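Local atomic coordinates of alcohol dehydrogenase, zinc-containing (Thermotoga maritima, PDB entry 3IP1), a protein that catalyses the NAD(+)-dependent oxidation of scyllo-inosose to 3-dehydro-scyllo-inosose, probably as a step in myo-inositol breakdown, and binds two zinc ions per subunit. Residues H97-V102 / N151-N156; G191-P196 / L389-M394. One frame throughout, in Å; residues are numbered along the deposited sequence.

Interaction 1 (H97-V102 / N151-N156); sequences HEFSGV and NELGFN. With CD (cadmium ion), chain F.
Leu153 is the first residue of 151-156 to meet 97-102, and it does so with both its backbone carbonyl and its side chain. Its carbonyl O lies 3.2 Å from His97 CB, while its side chain crosses that of Phe99 at about a right angle, CD2 coming 3.6 Å from Phe99 CE1. The leucine CG stands anti to the backbone N (chi1 -169°), and from there CD2 extends to the phenylalanine ring. Gly154 follows with a positive phi of 76° and lies where the two backbones come nearest, its CA 5.4 Å from that of His97. Such a phi favours glycine, and the tight approach to His97 CB leaves little room beside it. The carbonyl of Gly154 accepts a hydrogen bond from a water that in turn accepts one from His97 ND1 (2.8 Å), at the ring edge and in its plane. In the GroES-like catalytic domain of zinc-containing alcohol dehydrogenases this exemplifies a second shell: a link at the nitrogen not used for the metal is consistent with fixing the ring's rotation, while NE2 binds the cadmium ion at 2.5 Å. Glu98 OE2 is a further ligand, in a site that takes zinc in this protein. Phe155 then brings CE1 to 3.4 Å from His97 ND1, the two rings meeting obliquely with their planes 38° apart. An alanine here would remove that ring and is likely to leave the imidazole freer to tilt about its metal bond. Phe155 also packs on Ser70, a probable member of the charge relay, and on Met74.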
loop_
_atom_site.group_PDB
_atom_site.type_symbol
_atom_site.label_atom_id
_atom_site.label_comp_id
_atom_site.label_asym_id
_atom_site.label_seq_id
_atom_site.Cartn_x
_atom_site.Cartn_y
_atom_site.Cartn_z
ATOM N N HIS A 97 21.760 22.320 -13.005
ATOM C CA HIS A 97 20.388 21.822 -12.848
ATOM C C HIS A 97 19.888 21.811 -11.397
ATOM O O HIS A 97 18.773 21.377 -11.127
ATOM C CB HIS A 97 20.242 20.440 -13.490
ATOM C CG HIS A 97 21.069 19.392 -12.833
ATOM N ND1 HIS A 97 22.310 19.029 -13.297
ATOM C CD2 HIS A 97 20.847 18.641 -11.725
ATOM C CE1 HIS A 97 22.817 18.091 -12.512
ATOM N NE2 HIS A 97 21.954 17.847 -11.544
ATOM N N GLU A 98 20.705 22.298 -10.472
ATOM C CA GLU A 98 20.311 22.377 -9.070
ATOM C C GLU A 98 20.159 23.840 -8.690
ATOM O O GLU A 98 21.051 24.428 -8.072
ATOM C CB GLU A 98 21.361 21.720 -8.177
ATOM C CG GLU A 98 21.552 20.242 -8.401
ATOM C CD GLU A 98 22.676 19.665 -7.553
ATOM O OE1 GLU A 98 23.316 20.426 -6.793
ATOM O OE2 GLU A 98 22.927 18.454 -7.648
ATOM N N PHE A 99 19.028 24.438 -9.031
ATOM C CA PHE A 99 18.980 25.894 -9.036
ATOM C C PHE A 99 17.708 26.515 -8.487
ATOM O O PHE A 99 16.667 25.857 -8.394
ATOM C CB PHE A 99 19.214 26.408 -10.456
ATOM C CG PHE A 99 17.967 26.429 -11.305
ATOM C CD1 PHE A 99 17.483 25.260 -11.875
ATOM C CD2 PHE A 99 17.292 27.624 -11.532
ATOM C CE1 PHE A 99 16.331 25.274 -12.666
ATOM C CE2 PHE A 99 16.144 27.664 -12.315
ATOM C CZ PHE A 99 15.650 26.483 -12.886
ATOM N N SER A 100 17.815 27.810 -8.177
ATOM C CA SER A 100 16.681 28.658 -7.836
ATOM C C SER A 100 16.915 30.081 -8.390
ATOM O O SER A 100 18.021 30.424 -8.855
ATOM C CB SER A 100 16.511 28.729 -6.333
ATOM O OG SER A 100 17.698 29.292 -5.790
ATOM N N GLY A 101 15.870 30.902 -8.355
ATOM C CA GLY A 101 15.947 32.243 -8.903
ATOM C C GLY A 101 14.596 32.920 -8.848
ATOM O O GLY A 101 13.704 32.476 -8.128
ATOM N N VAL A 102 14.441 34.015 -9.581
ATOM C CA VAL A 102 13.173 34.734 -9.561
ATOM C C VAL A 102 12.593 34.827 -10.973
ATOM O O VAL A 102 13.336 34.981 -11.958
ATOM C CB VAL A 102 13.287 36.129 -8.855
ATOM C CG1 VAL A 102 13.900 35.980 -7.468
ATOM C CG2 VAL A 102 14.107 37.093 -9.666
ATOM N N ASN A 151 13.671 14.894 -21.671
ATOM C CA ASN A 151 14.865 15.727 -21.828
ATOM C C ASN A 151 15.386 16.068 -20.444
ATOM O O ASN A 151 14.698 15.840 -19.439
ATOM C CB ASN A 151 14.538 17.012 -22.595
ATOM C CG ASN A 151 14.233 16.746 -24.045
ATOM O OD1 ASN A 151 15.142 16.538 -24.834
ATOM N ND2 ASN A 151 12.946 16.714 -24.402
ATOM N N GLU A 152 16.592 16.625 -20.376
ATOM C CA GLU A 152 17.221 16.876 -19.097
ATOM C C GLU A 152 17.942 18.208 -19.062
ATOM O O GLU A 152 18.860 18.478 -19.857
ATOM C CB GLU A 152 18.155 15.724 -18.699
ATOM C CG GLU A 152 17.415 14.579 -18.016
ATOM C CD GLU A 152 18.312 13.462 -17.577
ATOM O OE1 GLU A 152 18.736 13.450 -16.402
ATOM O OE2 GLU A 152 18.607 12.588 -18.417
ATOM N N LEU A 153 17.495 19.036 -18.127
ATOM C CA LEU A 153 18.041 20.353 -17.908
ATOM C C LEU A 153 19.513 20.252 -17.502
ATOM O O LEU A 153 19.842 19.553 -16.552
ATOM C CB LEU A 153 17.252 21.039 -16.792
ATOM C CG LEU A 153 17.544 22.519 -16.625
ATOM C CD1 LEU A 153 16.843 23.312 -17.732
ATOM C CD2 LEU A 153 17.090 22.940 -15.244
ATOM N N GLY A 154 20.378 20.973 -18.213
ATOM C CA GLY A 154 21.819 20.924 -17.945
ATOM C C GLY A 154 22.521 19.678 -18.456
ATOM O O GLY A 154 23.665 19.422 -18.084
ATOM N N PHE A 155 21.845 18.916 -19.316
ATOM C CA PHE A 155 22.407 17.729 -19.969
ATOM C C PHE A 155 22.251 17.788 -21.487
ATOM O O PHE A 155 23.230 17.610 -22.237
ATOM C CB PHE A 155 21.772 16.452 -19.417
ATOM C CG PHE A 155 22.192 16.144 -17.994
ATOM C CD1 PHE A 155 21.557 16.759 -16.915
ATOM C CD2 PHE A 155 23.248 15.274 -17.742
ATOM C CE1 PHE A 155 21.964 16.495 -15.590
ATOM C CE2 PHE A 155 23.655 14.985 -16.428
ATOM C CZ PHE A 155 22.997 15.607 -15.352
ATOM N N ASN A 156 21.027 18.038 -21.940
ATOM C CA ASN A 156 20.784 18.310 -23.347
ATOM C C ASN A 156 19.850 19.505 -23.573
ATOM O O ASN A 156 19.526 19.824 -24.699
ATOM C CB ASN A 156 20.266 17.056 -24.046
ATOM C CG ASN A 156 18.824 16.724 -23.677
ATOM O OD1 ASN A 156 18.462 16.658 -22.496
ATOM N ND2 ASN A 156 17.999 16.503 -24.689
HETATM CD CD CD F . 21.696 16.854 -9.230
HETATM O O HOH W 1 23.894 20.121 -15.390
HETATM O O HOH W 2 21.303 15.277 -7.523
#

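Interaction 2 (G191-P196 / L389-M394); sequences GSLVEP and LVKVTM. With CD (cadmium ion), chain F.
Ser192 and Thr393 meet through a hydroxyl and a methyl, Ser192 OG lying 3.8 Å from Thr393 CG2. The threonine turns that methyl anti to its own backbone N and leaves OG1 beside the N (chi1 -53°), which presents both branches to the serine. Between the two hydroxyls sits a water, 2.7 Å from Ser192 OG, to which it donates, and 2.7 Å from Thr393 OG1. Ser192 OG is placed between the backbone N and the carbonyl carbon, and it also hydrogen-bonds to Leu189 O one turn earlier in helix 185-192. The contact thus joins the break between helices 185-192 and 194-207 to strand 392-395, which returns late in the chain to pair antiparallel with strand 57-66 in the sheet of the catalytic domain. Beside the water-mediated link, Leu193 packs loosely on the aliphatic part of the lysine, with Leu193 CD2 4.4 Å from Lys391 CG. The lysine leaves its backbone with CG anti to N, then bends twice, at chi2 (71°) and chi3 (62°), before straightening toward NZ, which hydrogen-bonds to Ile67 O. Glu195 is also bent at chi2, bringing OE1 to 2.7 Å from the cadmium ion, whereas OE2 remains at 3.5 Å. Lys391 NZ is 6.9 Å from Glu195 OE1 and not in contact with it; its charge is paired with Glu98 instead.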
loop_
_atom_site.group_PDB
_atom_site.type_symbol
_atom_site.label_atom_id
_atom_site.label_comp_id
_atom_site.label_asym_id
_atom_site.label_seq_id
_atom_site.Cartn_x
_atom_site.Cartn_y
_atom_site.Cartn_z
ATOM N N GLY A 191 16.735 26.821 -1.876
ATOM C CA GLY A 191 16.084 26.476 -3.158
ATOM C C GLY A 191 16.949 25.671 -4.105
ATOM O O GLY A 191 16.453 24.757 -4.769
ATOM N N SER A 192 18.250 25.998 -4.165
ATOM C CA SER A 192 19.193 25.301 -5.050
ATOM C C SER A 192 19.410 23.840 -4.615
ATOM O O SER A 192 19.883 22.998 -5.400
ATOM C CB SER A 192 20.538 26.070 -5.123
ATOM O OG SER A 192 21.305 25.927 -3.917
ATOM N N LEU A 193 19.032 23.538 -3.376
ATOM C CA LEU A 193 19.192 22.212 -2.816
ATOM C C LEU A 193 17.919 21.349 -2.880
ATOM O O LEU A 193 17.911 20.239 -2.356
ATOM C CB LEU A 193 19.681 22.334 -1.364
ATOM C CG LEU A 193 21.140 22.787 -1.226
ATOM C CD1 LEU A 193 21.438 23.439 0.129
ATOM C CD2 LEU A 193 22.096 21.634 -1.467
ATOM N N VAL A 194 16.843 21.853 -3.493
ATOM C CA VAL A 194 15.581 21.089 -3.513
ATOM C C VAL A 194 15.703 19.854 -4.416
ATOM O O VAL A 194 15.242 18.756 -4.069
ATOM C CB VAL A 194 14.370 21.958 -3.946
ATOM C CG1 VAL A 194 13.101 21.072 -4.170
ATOM C CG2 VAL A 194 14.114 23.057 -2.913
ATOM N N GLU A 195 16.337 20.035 -5.566
ATOM C CA GLU A 195 16.516 18.936 -6.507
ATOM C C GLU A 195 17.285 17.740 -5.907
ATOM O O GLU A 195 16.754 16.628 -5.883
ATOM C CB GLU A 195 17.124 19.443 -7.832
ATOM C CG GLU A 195 17.080 18.453 -9.000
ATOM C CD GLU A 195 18.283 17.526 -9.076
ATOM O OE1 GLU A 195 19.291 17.752 -8.384
ATOM O OE2 GLU A 195 18.225 16.542 -9.847
ATOM N N PRO A 196 18.524 17.946 -5.418
ATOM C CA PRO A 196 19.185 16.761 -4.822
ATOM C C PRO A 196 18.455 16.223 -3.574
ATOM O O PRO A 196 18.519 15.018 -3.287
ATOM C CB PRO A 196 20.585 17.278 -4.447
ATOM C CG PRO A 196 20.453 18.790 -4.391
ATOM C CD PRO A 196 19.425 19.121 -5.452
ATOM N N LEU A 389 35.459 19.463 -0.416
ATOM C CA LEU A 389 34.277 20.202 -0.851
ATOM C C LEU A 389 33.051 19.290 -1.037
ATOM O O LEU A 389 32.975 18.534 -2.008
ATOM C CB LEU A 389 34.588 20.974 -2.142
ATOM C CG LEU A 389 35.806 21.906 -2.105
ATOM C CD1 LEU A 389 36.250 22.285 -3.525
ATOM C CD2 LEU A 389 35.587 23.152 -1.239
ATOM N N VAL A 390 32.101 19.365 -0.105
ATOM C CA VAL A 390 30.867 18.538 -0.173
ATOM C C VAL A 390 29.924 19.028 -1.277
ATOM O O VAL A 390 29.436 18.244 -2.107
ATOM C CB VAL A 390 30.117 18.505 1.198
ATOM C CG1 VAL A 390 28.908 17.577 1.152
ATOM C CG2 VAL A 390 31.057 18.071 2.296
ATOM N N LYS A 391 29.673 20.335 -1.267
ATOM C CA LYS A 391 28.813 20.971 -2.237
ATOM C C LYS A 391 29.304 22.387 -2.460
ATOM O O LYS A 391 29.521 23.149 -1.505
ATOM C CB LYS A 391 27.351 20.953 -1.757
ATOM C CG LYS A 391 26.360 21.843 -2.540
ATOM C CD LYS A 391 26.050 21.331 -3.946
ATOM C CE LYS A 391 25.382 19.965 -3.884
ATOM N NZ LYS A 391 25.215 19.397 -5.242
ATOM N N VAL A 392 29.459 22.719 -3.744
ATOM C CA VAL A 392 29.885 24.034 -4.203
ATOM C C VAL A 392 28.740 24.615 -4.995
ATOM O O VAL A 392 28.192 23.948 -5.859
ATOM C CB VAL A 392 31.148 23.936 -5.104
ATOM C CG1 VAL A 392 31.435 25.266 -5.830
ATOM C CG2 VAL A 392 32.354 23.510 -4.268
ATOM N N THR A 393 28.389 25.866 -4.694
ATOM C CA THR A 393 27.200 26.496 -5.270
ATOM C C THR A 393 27.494 27.863 -5.890
ATOM O O THR A 393 28.025 28.752 -5.215
ATOM C CB THR A 393 26.114 26.681 -4.164
ATOM O OG1 THR A 393 25.885 25.426 -3.509
ATOM C CG2 THR A 393 24.816 27.211 -4.734
HETATM N N MSE A 394 27.108 28.027 -7.160
HETATM C CA MSE A 394 27.101 29.337 -7.800
HETATM C C MSE A 394 26.096 30.271 -7.127
HETATM O O MSE A 394 24.943 29.918 -6.938
HETATM C CB MSE A 394 26.748 29.225 -9.275
HETATM C CG MSE A 394 27.067 30.495 -10.036
HETATM SE SE MSE A 394 26.198 30.563 -11.770
HETATM C CE MSE A 394 24.414 31.050 -11.194
HETATM CD CD CD F . 21.696 16.854 -9.230
HETATM O O HOH W 3 23.404 24.253 -3.668
HETATM O O HOH W 2 21.303 15.277 -7.523
#

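In the fold
Both contacts are buried, and both reach the same mixed sheet, through strand 98-106 in interaction 1 and strand 392-395 in interaction 2, each pairing with strand 57-66. Interaction 1 sets Phe99 of its strand and the loop residue His97 against a loop and is largely aromatic and apolar; interaction 2 sets its strand against two helix ends with sparser packing. A bridging water is common to both, though it serves a ring nitrogen in the first and side-chain hydroxyls in the second. They converge on the cadmium ion, to which interaction 1 gives two protein ligands and interaction 2 a third. A salt bridge of 2.7 Å from Glu98 OE1 to Lys391 NZ ties them directly.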